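Local coordinates for uncharacterized protein YbaA (Shigella flexneri, PDB 2OKQ), which is of unknown function but forms a two-subunit assembly in which each chain folds as a four-stranded antiparallel sheet flanked by helices, with sodium bound in the crystal, at residues A[29-34]-A[130-135]; A[60-65]-A[93-98]; A[35-40]-A[87-92]. All coordinates share one frame; numbering follows the deposited sequence.

Contact 1 (A[29-34]-A[130-135]); sequences DGFVVA and MIYGGF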
ATOM      1  N   ASP A  29      -6.366  -4.579   2.904  1.00 12.73           N
ATOM      2  CA  ASP A  29      -6.153  -5.304   1.648  1.00 13.80           C
ATOM      3  C   ASP A  29      -5.149  -4.488   0.871  1.00 13.59           C
ATOM      4  O   ASP A  29      -5.386  -3.315   0.627  1.00 14.14           O
ATOM      5  CB  ASP A  29      -7.449  -5.395   0.845  1.00 14.00           C
ATOM      6  CG  ASP A  29      -8.223  -6.669   1.134  1.00 16.84           C
ATOM      7  OD1 ASP A  29      -7.776  -7.451   2.001  1.00 15.33           O
ATOM      8  OD2 ASP A  29      -9.236  -6.894   0.456  1.00 17.46           O
ATOM      9  N   GLY A  30      -4.018  -5.099   0.548  1.00 13.80           N
ATOM     10  CA  GLY A  30      -2.962  -4.398  -0.215  1.00 14.44           C
ATOM     11  C   GLY A  30      -2.962  -4.835  -1.663  1.00 15.47           C
ATOM     12  O   GLY A  30      -3.220  -6.022  -1.958  1.00 14.24           O
ATOM     13  N   PHE A  31      -2.697  -3.889  -2.574  1.00 15.67           N
ATOM     14  CA  PHE A  31      -2.689  -4.177  -4.017  1.00 15.63           C
ATOM     15  C   PHE A  31      -1.446  -3.506  -4.591  1.00 16.88           C
ATOM     16  O   PHE A  31      -1.110  -2.383  -4.197  1.00 17.49           O
ATOM     17  CB  PHE A  31      -3.898  -3.593  -4.776  1.00 15.28           C
ATOM     18  CG  PHE A  31      -5.266  -4.003  -4.262  1.00 17.69           C
ATOM     19  CD1 PHE A  31      -6.050  -4.898  -4.977  1.00 19.36           C
ATOM     20  CD2 PHE A  31      -5.802  -3.426  -3.109  1.00 20.00           C
ATOM     21  CE1 PHE A  31      -7.357  -5.231  -4.540  1.00 21.57           C
ATOM     22  CE2 PHE A  31      -7.087  -3.768  -2.662  1.00 18.74           C
ATOM     23  CZ  PHE A  31      -7.855  -4.686  -3.377  1.00 19.82           C
ATOM     24  N   VAL A  32      -0.747  -4.201  -5.479  1.00 15.95           N
ATOM     25  CA  VAL A  32       0.280  -3.566  -6.321  1.00 16.45           C
ATOM     26  C   VAL A  32      -0.083  -3.941  -7.744  1.00 16.30           C
ATOM     27  O   VAL A  32      -0.306  -5.115  -8.043  1.00 16.40           O
ATOM     28  CB  VAL A  32       1.707  -3.996  -5.982  1.00 16.20           C
ATOM     29  CG1 VAL A  32       2.751  -3.112  -6.747  1.00 18.17           C
ATOM     30  CG2 VAL A  32       1.968  -3.894  -4.481  1.00 18.96           C
ATOM     31  N   VAL A  33      -0.105  -2.928  -8.611  0.60 17.11           N
ATOM     32  CA  VAL A  33      -0.665  -3.039  -9.947  0.60 18.69           C
ATOM     33  C   VAL A  33       0.336  -2.454 -10.955  0.60 19.45           C
ATOM     34  O   VAL A  33       1.001  -1.465 -10.652  0.60 18.24           O
ATOM     35  CB  VAL A  33      -1.988  -2.220 -10.021  0.60 19.22           C
ATOM     36  CG1 VAL A  33      -2.776  -2.567 -11.253  0.60 18.23           C
ATOM     37  CG2 VAL A  33      -2.861  -2.458  -8.778  0.60 19.93           C
ATOM     38  N   ALA A  34       0.453  -3.072 -12.135  1.00 20.99           N
ATOM     39  CA  ALA A  34       1.143  -2.424 -13.263  1.00 22.47           C
ATOM     40  C   ALA A  34       0.054  -1.806 -14.160  1.00 23.71           C
ATOM     41  O   ALA A  34      -0.915  -2.479 -14.531  1.00 24.59           O
ATOM     42  CB  ALA A  34       1.975  -3.441 -14.025  1.00 22.90           C
ATOM     43  N   MET A 130      -1.526  -8.137 -11.356  1.00 24.60           N
ATOM     44  CA  MET A 130      -1.858  -7.524 -10.061  1.00 23.23           C
ATOM     45  C   MET A 130      -1.432  -8.468  -8.928  1.00 22.37           C
ATOM     46  O   MET A 130      -1.628  -9.686  -9.026  1.00 22.96           O
ATOM     47  CB  MET A 130      -3.364  -7.237  -9.993  0.50 23.41           C
ATOM     48  CG  MET A 130      -3.873  -6.604  -8.683  0.50 23.54           C
ATOM     49  SD  MET A 130      -5.661  -6.297  -8.677  0.50 22.18           S
ATOM     50  CE  MET A 130      -6.271  -7.989  -8.668  0.50 22.27           C
ATOM     51  N   ILE A 131      -0.844  -7.938  -7.860  1.00 19.85           N
ATOM     52  CA  ILE A 131      -0.631  -8.761  -6.669  1.00 18.10           C
ATOM     53  C   ILE A 131      -1.545  -8.219  -5.567  1.00 18.26           C
ATOM     54  O   ILE A 131      -1.847  -7.030  -5.548  1.00 16.26           O
ATOM     55  CB  ILE A 131       0.835  -8.845  -6.227  1.00 19.67           C
ATOM     56  CG1 ILE A 131       1.398  -7.465  -5.825  1.00 19.00           C
ATOM     57  CG2 ILE A 131       1.681  -9.482  -7.348  1.00 18.41           C
ATOM     58  CD1 ILE A 131       2.890  -7.520  -5.362  1.00 23.03           C
ATOM     59  N   TYR A 132      -2.001  -9.109  -4.686  1.00 16.93           N
ATOM     60  CA  TYR A 132      -3.084  -8.761  -3.752  1.00 16.56           C
ATOM     61  C   TYR A 132      -2.981  -9.632  -2.527  1.00 15.64           C
ATOM     62  O   TYR A 132      -2.616 -10.796  -2.632  1.00 15.56           O
ATOM     63  CB  TYR A 132      -4.443  -9.034  -4.408  1.00 17.82           C
ATOM     64  CG  TYR A 132      -5.585  -9.079  -3.411  1.00 18.53           C
ATOM     65  CD1 TYR A 132      -6.106  -7.899  -2.875  1.00 16.71           C
ATOM     66  CD2 TYR A 132      -6.132 -10.303  -2.993  1.00 19.76           C
ATOM     67  CE1 TYR A 132      -7.168  -7.927  -1.949  1.00 19.80           C
ATOM     68  CE2 TYR A 132      -7.184 -10.345  -2.064  1.00 18.19           C
ATOM     69  CZ  TYR A 132      -7.695  -9.157  -1.557  1.00 19.49           C
ATOM     70  OH  TYR A 132      -8.728  -9.176  -0.649  1.00 18.17           O
ATOM     71  N   GLY A 133      -3.336  -9.087  -1.367  1.00 14.87           N
ATOM     72  CA  GLY A 133      -3.446  -9.917  -0.170  1.00 14.36           C
ATOM     73  C   GLY A 133      -4.096  -9.160   0.957  1.00 13.87           C
ATOM     74  O   GLY A 133      -4.191  -7.923   0.912  1.00 14.48           O
ATOM     75  N   GLY A 134      -4.593  -9.909   1.933  1.00 13.76           N
ATOM     76  CA  GLY A 134      -5.117  -9.335   3.169  1.00 13.41           C
ATOM     77  C   GLY A 134      -4.056  -9.410   4.247  1.00 12.69           C
ATOM     78  O   GLY A 134      -3.361 -10.461   4.415  1.00 14.46           O
ATOM     79  N   PHE A 135      -3.944  -8.326   5.019  1.00 12.70           N
ATOM     80  CA  PHE A 135      -2.916  -8.226   6.043  1.00 12.44           C
ATOM     81  C   PHE A 135      -3.481  -7.661   7.346  1.00 13.72           C
ATOM     82  O   PHE A 135      -4.293  -6.747   7.313  1.00 14.05           O
ATOM     83  CB  PHE A 135      -1.785  -7.267   5.598  1.00 13.32           C
ATOM     84  CG  PHE A 135      -1.089  -7.678   4.321  1.00 14.11           C
ATOM     85  CD1 PHE A 135       0.118  -8.365   4.376  1.00 13.60           C
ATOM     86  CD2 PHE A 135      -1.638  -7.392   3.085  1.00 15.12           C
ATOM     87  CE1 PHE A 135       0.803  -8.773   3.167  1.00 13.82           C
ATOM     88  CE2 PHE A 135      -0.987  -7.781   1.895  1.00 14.66           C
ATOM     89  CZ  PHE A 135       0.226  -8.467   1.942  1.00 14.00           C
TER

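Contact 2 (A[60-65]-A[93-98]); sequences LRIVEC and SWIEYP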
ATOM      1  N   LEU A  60     -12.969   1.639   5.397  1.00 16.41           N
ATOM      2  CA  LEU A  60     -12.703   2.892   6.102  1.00 17.74           C
ATOM      3  C   LEU A  60     -12.060   3.905   5.163  1.00 17.63           C
ATOM      4  O   LEU A  60     -12.311   5.111   5.287  1.00 18.83           O
ATOM      5  CB  LEU A  60     -11.778   2.657   7.298  1.00 18.09           C
ATOM      6  CG  LEU A  60     -12.286   1.702   8.373  1.00 19.69           C
ATOM      7  CD1 LEU A  60     -11.153   1.303   9.281  1.00 20.34           C
ATOM      8  CD2 LEU A  60     -13.426   2.320   9.199  1.00 23.92           C
ATOM      9  N   ARG A  61     -11.257   3.426   4.218  1.00 16.55           N
ATOM     10  CA  ARG A  61     -10.452   4.337   3.409  1.00 15.75           C
ATOM     11  C   ARG A  61      -9.924   3.567   2.231  1.00 15.71           C
ATOM     12  O   ARG A  61      -9.634   2.366   2.359  1.00 16.44           O
ATOM     13  CB  ARG A  61      -9.291   4.872   4.260  1.00 15.74           C
ATOM     14  CG  ARG A  61      -8.445   5.943   3.568  1.00 16.21           C
ATOM     15  CD  ARG A  61      -7.262   6.286   4.457  1.00 16.42           C
ATOM     16  NE  ARG A  61      -6.408   7.318   3.865  1.00 15.96           N
ATOM     17  CZ  ARG A  61      -5.132   7.458   4.197  1.00 16.75           C
ATOM     18  NH1 ARG A  61      -4.583   6.617   5.094  1.00 17.62           N
ATOM     19  NH2 ARG A  61      -4.394   8.402   3.622  1.00 14.33           N
ATOM     20  N   ILE A  62      -9.815   4.229   1.080  1.00 15.75           N
ATOM     21  CA  ILE A  62      -9.274   3.599  -0.124  1.00 16.92           C
ATOM     22  C   ILE A  62      -8.225   4.571  -0.636  1.00 15.95           C
ATOM     23  O   ILE A  62      -8.523   5.758  -0.808  1.00 15.80           O
ATOM     24  CB  ILE A  62     -10.348   3.390  -1.240  1.00 17.87           C
ATOM     25  CG1 ILE A  62     -11.396   2.361  -0.835  1.00 21.19           C
ATOM     26  CG2 ILE A  62      -9.696   2.876  -2.537  1.00 18.52           C
ATOM     27  CD1 ILE A  62     -12.499   2.885   0.162  1.00 24.70           C
ATOM     28  N   VAL A  63      -7.005   4.078  -0.838  1.00 14.79           N
ATOM     29  CA  VAL A  63      -5.903   4.949  -1.259  1.00 14.04           C
ATOM     30  C   VAL A  63      -5.216   4.327  -2.469  1.00 15.08           C
ATOM     31  O   VAL A  63      -4.935   3.150  -2.471  1.00 15.42           O
ATOM     32  CB  VAL A  63      -4.843   5.157  -0.113  1.00 13.31           C
ATOM     33  CG1 VAL A  63      -3.820   6.179  -0.534  1.00 15.32           C
ATOM     34  CG2 VAL A  63      -5.476   5.604   1.231  1.00 12.46           C
ATOM     35  N   GLU A  64      -4.967   5.102  -3.523  1.00 16.35           N
ATOM     36  CA  GLU A  64      -4.273   4.588  -4.694  1.00 17.79           C
ATOM     37  C   GLU A  64      -3.133   5.557  -4.969  1.00 16.96           C
ATOM     38  O   GLU A  64      -3.370   6.766  -5.023  1.00 16.71           O
ATOM     39  CB  GLU A  64      -5.198   4.604  -5.906  1.00 19.95           C
ATOM     40  CG  GLU A  64      -6.463   3.835  -5.661  1.00 22.70           C
ATOM     41  CD  GLU A  64      -6.464   2.479  -6.278  1.00 25.69           C
ATOM     42  OE1 GLU A  64      -5.451   2.049  -6.862  1.00 25.71           O
ATOM     43  OE2 GLU A  64      -7.516   1.824  -6.163  1.00 33.44           O
ATOM     44  N   CYS A  65      -1.929   5.032  -5.169  1.00 15.69           N
ATOM     45  CA  CYS A  65      -0.728   5.889  -5.228  1.00 15.56           C
ATOM     46  C   CYS A  65       0.039   5.522  -6.488  1.00 16.44           C
ATOM     47  O   CYS A  65       0.287   4.339  -6.747  1.00 17.76           O
ATOM     48  CB  CYS A  65       0.157   5.668  -4.000  1.00 16.70           C
ATOM     49  SG  CYS A  65      -0.724   5.859  -2.418  1.00 16.09           S
ATOM     50  N   SER A  93      -1.491   0.531  -3.706  1.00 14.39           N
ATOM     51  CA  SER A  93      -2.830   0.866  -3.235  0.60 14.08           C
ATOM     52  C   SER A  93      -3.251  -0.030  -2.076  1.00 14.28           C
ATOM     53  O   SER A  93      -2.734  -1.146  -1.922  1.00 14.33           O
ATOM     54  CB  SER A  93      -3.845   0.684  -4.371  0.60 15.02           C
ATOM     55  OG  SER A  93      -3.559   1.525  -5.475  0.30 12.54           O
ATOM     56  N   TRP A  94      -4.218   0.451  -1.298  1.00 12.81           N
ATOM     57  CA  TRP A  94      -4.749  -0.353  -0.223  1.00 12.46           C
ATOM     58  C   TRP A  94      -6.137   0.122   0.171  1.00 13.02           C
ATOM     59  O   TRP A  94      -6.572   1.243  -0.178  1.00 14.34           O
ATOM     60  CB  TRP A  94      -3.824  -0.355   0.993  1.00 11.60           C
ATOM     61  CG  TRP A  94      -3.809   0.931   1.771  1.00 11.53           C
ATOM     62  CD1 TRP A  94      -4.612   1.254   2.824  1.00 11.97           C
ATOM     63  CD2 TRP A  94      -2.930   2.045   1.574  1.00 12.27           C
ATOM     64  NE1 TRP A  94      -4.313   2.513   3.274  1.00 14.33           N
ATOM     65  CE2 TRP A  94      -3.264   3.012   2.537  1.00 12.16           C
ATOM     66  CE3 TRP A  94      -1.879   2.313   0.675  1.00 13.35           C
ATOM     67  CZ2 TRP A  94      -2.598   4.258   2.632  1.00 12.40           C
ATOM     68  CZ3 TRP A  94      -1.210   3.567   0.771  1.00 12.27           C
ATOM     69  CH2 TRP A  94      -1.573   4.507   1.746  1.00 13.19           C
ATOM     70  N   ILE A  95      -6.824  -0.763   0.881  1.00 13.36           N
ATOM     71  CA  ILE A  95      -8.142  -0.449   1.438  1.00 14.01           C
ATOM     72  C   ILE A  95      -8.119  -0.845   2.913  1.00 14.34           C
ATOM     73  O   ILE A  95      -7.714  -1.962   3.254  1.00 15.39           O
ATOM     74  CB  ILE A  95      -9.239  -1.211   0.676  1.00 13.76           C
ATOM     75  CG1 ILE A  95      -9.190  -0.905  -0.831  1.00 16.31           C
ATOM     76  CG2 ILE A  95     -10.625  -0.901   1.303  1.00 14.68           C
ATOM     77  CD1 ILE A  95     -10.146  -1.705  -1.656  1.00 16.16           C
ATOM     78  N   GLU A  96      -8.518   0.081   3.783  1.00 13.27           N
ATOM     79  CA  GLU A  96      -8.487  -0.116   5.215  1.00 13.08           C
ATOM     80  C   GLU A  96      -9.847  -0.592   5.691  1.00 14.46           C
ATOM     81  O   GLU A  96     -10.862  -0.084   5.214  1.00 14.69           O
ATOM     82  CB  GLU A  96      -8.155   1.202   5.899  1.00 13.21           C
ATOM     83  CG  GLU A  96      -6.748   1.735   5.465  1.00 13.84           C
ATOM     84  CD  GLU A  96      -6.261   2.914   6.277  1.00 13.95           C
ATOM     85  OE1 GLU A  96      -6.666   3.073   7.454  1.00 15.73           O
ATOM     86  OE2 GLU A  96      -5.431   3.705   5.744  1.00 14.33           O
ATOM     87  N   TYR A  97      -9.839  -1.537   6.627  1.00 14.14           N
ATOM     88  CA  TYR A  97     -11.070  -2.145   7.173  1.00 15.39           C
ATOM     89  C   TYR A  97     -10.977  -2.227   8.693  1.00 15.65           C
ATOM     90  O   TYR A  97      -9.868  -2.320   9.250  1.00 14.85           O
ATOM     91  CB  TYR A  97     -11.239  -3.575   6.611  1.00 15.83           C
ATOM     92  CG  TYR A  97     -11.625  -3.614   5.143  1.00 16.84           C
ATOM     93  CD1 TYR A  97     -12.922  -3.311   4.739  1.00 16.03           C
ATOM     94  CD2 TYR A  97     -10.681  -3.957   4.164  1.00 16.27           C
ATOM     95  CE1 TYR A  97     -13.293  -3.349   3.387  1.00 16.30           C
ATOM     96  CE2 TYR A  97     -11.034  -4.020   2.812  1.00 15.67           C
ATOM     97  CZ  TYR A  97     -12.355  -3.692   2.439  1.00 16.29           C
ATOM     98  OH  TYR A  97     -12.725  -3.713   1.129  1.00 16.91           O
ATOM     99  N   PRO A  98     -12.138  -2.230   9.384  1.00 16.80           N
ATOM    100  CA  PRO A  98     -12.135  -2.343  10.834  1.00 17.20           C
ATOM    101  C   PRO A  98     -11.800  -3.747  11.338  1.00 17.82           C
ATOM    102  O   PRO A  98     -11.472  -3.894  12.497  1.00 18.07           O
ATOM    103  CB  PRO A  98     -13.574  -1.942  11.220  1.00 19.27           C
ATOM    104  CG  PRO A  98     -14.401  -2.318  10.045  1.00 19.56           C
ATOM    105  CD  PRO A  98     -13.504  -2.120   8.832  1.00 17.27           C
TER

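Contact 3 (A[35-40]-A[87-92]); sequences VPADKK and NEEVVF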
ATOM      1  N   VAL A  35       0.163  -0.515 -14.439  1.00 25.04           N
ATOM      2  CA  VAL A  35      -0.849   0.186 -15.212  1.00 27.54           C
ATOM      3  C   VAL A  35      -0.142   0.907 -16.374  1.00 29.03           C
ATOM      4  O   VAL A  35       0.870   1.562 -16.155  1.00 28.50           O
ATOM      5  CB  VAL A  35      -1.607   1.229 -14.335  1.00 27.71           C
ATOM      6  CG1 VAL A  35      -2.624   1.999 -15.140  1.00 29.28           C
ATOM      7  CG2 VAL A  35      -2.294   0.553 -13.134  1.00 28.18           C
ATOM      8  N   PRO A  36      -0.678   0.786 -17.612  0.60 30.05           N
ATOM      9  CA  PRO A  36      -0.099   1.573 -18.702  0.60 30.21           C
ATOM     10  C   PRO A  36      -0.081   3.063 -18.365  0.60 30.88           C
ATOM     11  O   PRO A  36      -1.086   3.612 -17.899  0.60 30.58           O
ATOM     12  CB  PRO A  36      -1.045   1.281 -19.876  0.60 30.07           C
ATOM     13  CG  PRO A  36      -1.566  -0.084 -19.586  0.60 30.41           C
ATOM     14  CD  PRO A  36      -1.791  -0.056 -18.088  0.60 29.89           C
ATOM     15  N   ALA A  37       1.066   3.700 -18.586  1.00 31.59           N
ATOM     16  CA  ALA A  37       1.271   5.107 -18.206  1.00 34.35           C
ATOM     17  C   ALA A  37       0.312   6.104 -18.851  1.00 36.92           C
ATOM     18  O   ALA A  37      -0.069   7.116 -18.244  1.00 37.81           O
ATOM     19  CB  ALA A  37       2.719   5.516 -18.442  1.00 34.23           C
ATOM     20  N   ASP A  38      -0.092   5.813 -20.080  1.00 39.55           N
ATOM     21  CA  ASP A  38      -1.055   6.647 -20.789  1.00 41.94           C
ATOM     22  C   ASP A  38      -2.492   6.385 -20.323  1.00 42.54           C
ATOM     23  O   ASP A  38      -3.426   7.050 -20.780  1.00 43.55           O
ATOM     24  CB  ASP A  38      -0.948   6.401 -22.296  1.00 42.86           C
ATOM     25  CG  ASP A  38      -1.012   4.931 -22.644  1.00 45.65           C
ATOM     26  OD1 ASP A  38      -2.052   4.484 -23.170  1.00 49.66           O
ATOM     27  OD2 ASP A  38      -0.022   4.218 -22.368  1.00 50.58           O
ATOM     28  N   LYS A  39      -2.674   5.417 -19.426  1.00 42.71           N
ATOM     29  CA  LYS A  39      -4.010   5.125 -18.890  1.00 42.60           C
ATOM     30  C   LYS A  39      -4.199   5.604 -17.446  1.00 42.21           C
ATOM     31  O   LYS A  39      -5.113   5.152 -16.752  1.00 42.26           O
ATOM     32  CB  LYS A  39      -4.345   3.634 -19.011  1.00 43.06           C
ATOM     33  CG  LYS A  39      -4.393   3.072 -20.440  1.00 45.08           C
ATOM     34  CD  LYS A  39      -5.337   3.838 -21.368  1.00 49.45           C
ATOM     35  CE  LYS A  39      -5.234   3.305 -22.794  1.00 51.59           C
ATOM     36  NZ  LYS A  39      -5.328   4.385 -23.828  1.00 53.66           N
ATOM     37  N   LYS A  40      -3.349   6.533 -17.011  1.00 41.42           N
ATOM     38  CA  LYS A  40      -3.403   7.060 -15.652  1.00 40.59           C
ATOM     39  C   LYS A  40      -4.773   7.635 -15.302  1.00 40.91           C
ATOM     40  O   LYS A  40      -5.313   7.347 -14.234  1.00 40.17           O
ATOM     41  CB  LYS A  40      -2.317   8.113 -15.442  1.00 40.60           C
ATOM     42  CG  LYS A  40      -2.239   8.656 -14.030  1.00 38.20           C
ATOM     43  CD  LYS A  40      -1.047   9.579 -13.872  1.00 36.51           C
ATOM     44  CE  LYS A  40      -0.851   9.973 -12.423  1.00 36.10           C
ATOM     45  NZ  LYS A  40       0.297  10.900 -12.284  1.00 36.99           N
ATOM     46  N   ASN A  87       5.956   0.298 -20.980  1.00 32.20           N
ATOM     47  CA  ASN A  87       4.919   1.320 -21.096  1.00 31.90           C
ATOM     48  C   ASN A  87       4.072   1.482 -19.822  1.00 30.96           C
ATOM     49  O   ASN A  87       3.078   2.229 -19.807  1.00 31.26           O
ATOM     50  CB  ASN A  87       3.989   0.945 -22.258  1.00 32.61           C
ATOM     51  CG  ASN A  87       3.223  -0.355 -21.999  1.00 34.88           C
ATOM     52  OD1 ASN A  87       3.813  -1.391 -21.684  1.00 39.56           O
ATOM     53  ND2 ASN A  87       1.903  -0.297 -22.122  1.00 41.79           N
ATOM     54  N   GLU A  88       4.451   0.769 -18.771  1.00 29.72           N
ATOM     55  CA  GLU A  88       3.612   0.674 -17.572  1.00 27.19           C
ATOM     56  C   GLU A  88       4.283   1.331 -16.371  1.00 25.61           C
ATOM     57  O   GLU A  88       5.498   1.401 -16.313  1.00 24.70           O
ATOM     58  CB  GLU A  88       3.325  -0.785 -17.241  1.00 27.33           C
ATOM     59  CG  GLU A  88       2.560  -1.542 -18.303  1.00 29.74           C
ATOM     60  CD  GLU A  88       2.275  -2.976 -17.923  1.00 25.92           C
ATOM     61  OE1 GLU A  88       3.121  -3.613 -17.291  1.00 28.90           O
ATOM     62  OE2 GLU A  88       1.189  -3.474 -18.280  1.00 29.30           O
ATOM     63  N   GLU A  89       3.466   1.782 -15.416  1.00 23.95           N
ATOM     64  CA  GLU A  89       3.938   2.338 -14.139  1.00 24.25           C
ATOM     65  C   GLU A  89       3.330   1.520 -13.014  1.00 22.84           C
ATOM     66  O   GLU A  89       2.279   0.914 -13.204  1.00 23.77           O
ATOM     67  CB  GLU A  89       3.453   3.776 -13.964  1.00 25.09           C
ATOM     68  CG  GLU A  89       4.046   4.785 -14.965  1.00 30.15           C
ATOM     69  CD  GLU A  89       5.431   5.262 -14.580  1.00 37.69           C
ATOM     70  OE1 GLU A  89       6.090   4.642 -13.716  1.00 40.64           O
ATOM     71  OE2 GLU A  89       5.871   6.274 -15.162  1.00 42.67           O
ATOM     72  N   VAL A  90       3.981   1.533 -11.854  1.00 20.93           N
ATOM     73  CA  VAL A  90       3.517   0.757 -10.690  1.00 18.53           C
ATOM     74  C   VAL A  90       2.568   1.592  -9.850  1.00 17.97           C
ATOM     75  O   VAL A  90       2.828   2.768  -9.597  1.00 16.69           O
ATOM     76  CB  VAL A  90       4.696   0.291  -9.818  1.00 19.08           C
ATOM     77  CG1 VAL A  90       4.177  -0.464  -8.579  1.00 19.38           C
ATOM     78  CG2 VAL A  90       5.616  -0.637 -10.635  1.00 16.89           C
ATOM     79  N   VAL A  91       1.439   0.988  -9.453  1.00 16.44           N
ATOM     80  CA  VAL A  91       0.525   1.625  -8.519  1.00 17.06           C
ATOM     81  C   VAL A  91       0.582   0.836  -7.204  1.00 16.66           C
ATOM     82  O   VAL A  91       0.569  -0.379  -7.234  1.00 16.35           O
ATOM     83  CB  VAL A  91      -0.917   1.665  -9.105  1.00 18.34           C
ATOM     84  CG1 VAL A  91      -1.935   2.135  -8.074  1.00 21.11           C
ATOM     85  CG2 VAL A  91      -0.960   2.558 -10.312  1.00 20.36           C
ATOM     86  N   PHE A  92       0.643   1.558  -6.078  1.00 16.04           N
ATOM     87  CA  PHE A  92       0.665   0.995  -4.729  1.00 15.01           C
ATOM     88  C   PHE A  92      -0.638   1.468  -4.125  1.00 14.61           C
ATOM     89  O   PHE A  92      -0.896   2.669  -4.086  1.00 14.59           O
ATOM     90  CB  PHE A  92       1.857   1.561  -3.931  1.00 15.52           C
ATOM     91  CG  PHE A  92       1.985   1.031  -2.528  1.00 13.44           C
ATOM     92  CD1 PHE A  92       2.687  -0.148  -2.269  1.00 12.90           C
ATOM     93  CD2 PHE A  92       1.458   1.743  -1.446  1.00 15.84           C
ATOM     94  CE1 PHE A  92       2.820  -0.632  -0.955  1.00 15.30           C
ATOM     95  CE2 PHE A  92       1.588   1.271  -0.122  1.00 15.45           C
ATOM     96  CZ  PHE A  92       2.286   0.091   0.130  1.00 14.47           C
TER

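Contact 1 (A[29-34]-A[130-135])
Y132 and D29 meet at the polar end of this pairing. The tyrosine OH donates to D29 OD2 at 2.6 Å, reaching the carboxylate from above its plane, 53° out, while OD2 itself sits at the edge of the phenol ring. Beside them the side chains of F31 and Y132 lie alongside each other, but their ring planes are turned 47° apart: Y132 CD1 lies over one face of the phenylalanine, 3.4 Å from F31 CE1.

V32 and I131 point off the other side of the strands. I131 CG1 sits between its own backbone N and carbonyl carbon (chi1 63°), which brings it against V32 CB at 3.5 Å, a tight fit.

Backbone bonds set this spacing: G30 and G133 exchange a pair of N-H to O bonds, as do V32 and I131, G30 N lying 2.9 Å from G133 O. Farther out, R103 forms a salt bridge with D29 OD1 and N107 donates to OD2, so helix 100-111 helps fix the carboxylate that receives the tyrosine. F135 packs on F78 and F92 of the second subunit. Regular alternation of hydrogen-bonded and non-hydrogen-bonded pairs makes this an antiparallel ladder, joining strand 27-36 to strand 131-140, the outermost on that side within this chain.

Contact 2 (A[60-65]-A[93-98])
V63 and W94 form a hydrogen-bonded pair where strand 61-67, at the margin of the chain's antiparallel sheet, runs beside strand 88-97. Their backbones exchange two bonds, V63 N reaching W94 O at 2.9 Å. V63 CB stands 3.7 Å from the centroid of the six-membered indole ring, 11° off its normal, a CH-pi contact over the face. From there CG2 leans to CZ2 and CE2, and CG1 to CH2. C65 SG approaches the same ring obliquely near CZ3.

R61 can be followed outward along an extended chain. Its CB lies near E96 CB and CD, its CD comes 3.4 Å from E96 OE2, and CG anti to the backbone N (chi1 -175°) keeps the whole chain alongside the glutamate. At the tip, R61 NH1 makes a salt bridge to E96 OE2 and itself lies at the edge of the W94 ring, with guanidinium and indole planes 87° apart; V63 CG2 sits over one face of the guanidinium. R61 NE turns instead to D140 of the second subunit. NH1 also bridges to E96 of that subunit, whose R61 reaches E96 here in return; the two W94 rings stack across the interface.

On the opposite side of the sheet, I62 CG1 packs on I95 CG1 at 3.9 Å, and helix 40-56 supplies F54 against I95. L60 N closes the end of the pairing by donating to E96 O at 2.7 Å.

E96 OE2 takes two donors within these strands: R61 NH1 on its syn side, and W94 NE1, 3.0 Å from E96 OE2, which receives it on its anti lone pair.

Contact 3 (A[35-40]-A[87-92])
V35 and E89 exchange two nearly straight backbone bonds, V35 N to E89 O at 2.8 Å and E89 N to V35 O at 2.7 Å. The ladder then ends as A37 N donates to N87 O at 2.8 Å. At P36 and E88 the CA atoms come to 4.0 Å as a non-hydrogen-bonded pair, and their side chains part from each other.

V35 carries the apolar part of the contact. Its CG2, anti to the carbonyl carbon, crosses to V91 CG2 at 3.7 Å, and Y43 of helix 40-56 touches both valines. A37 CB rests 3.8 Å from E89 CG, while the aliphatic part of E88 lies against the P36 backbone, E88 CG 4.0 Å from P36 N.

This is where strand 27-36 leaves the antiparallel sheet: residues 37-38 make a short 3-10 segment, K39 takes the N-cap position, and helix 40-56 starts at K40. K39 N bonds to P36 O, tying the turn back to the last residue of the strand. K39 NZ and D38 OD1 form a weak salt bridge on the exposed outer side.

The carboxylate of E88 is held from beyond the two strands, by a salt bridge from R129 to OE2 and by the backbone N of E85 to OE1.

All three contacts belong to one antiparallel sheet, ordered 61-67, 88-97, 27-36, 131-140. Contact 1 joins the last two strands, contact 2 the first two, and contact 3 the two central strands near one end. The centres of contact 1 and contact 2 lie about 11 Å apart. Contact 3 is centred about 15 Å from contact 1 and about 19 Å from contact 2. Along the chain contact 1 (29-34 and 130-135) encloses the others, whose segments alternate: 35-40, 60-65, 87-92, 93-98. Strands 27-36 and 88-97 bond directly between contacts, F31 N to S93 O and V33 O to V91 N. Both outermost strands pair with the second subunit, so the sheet continues through the dimer.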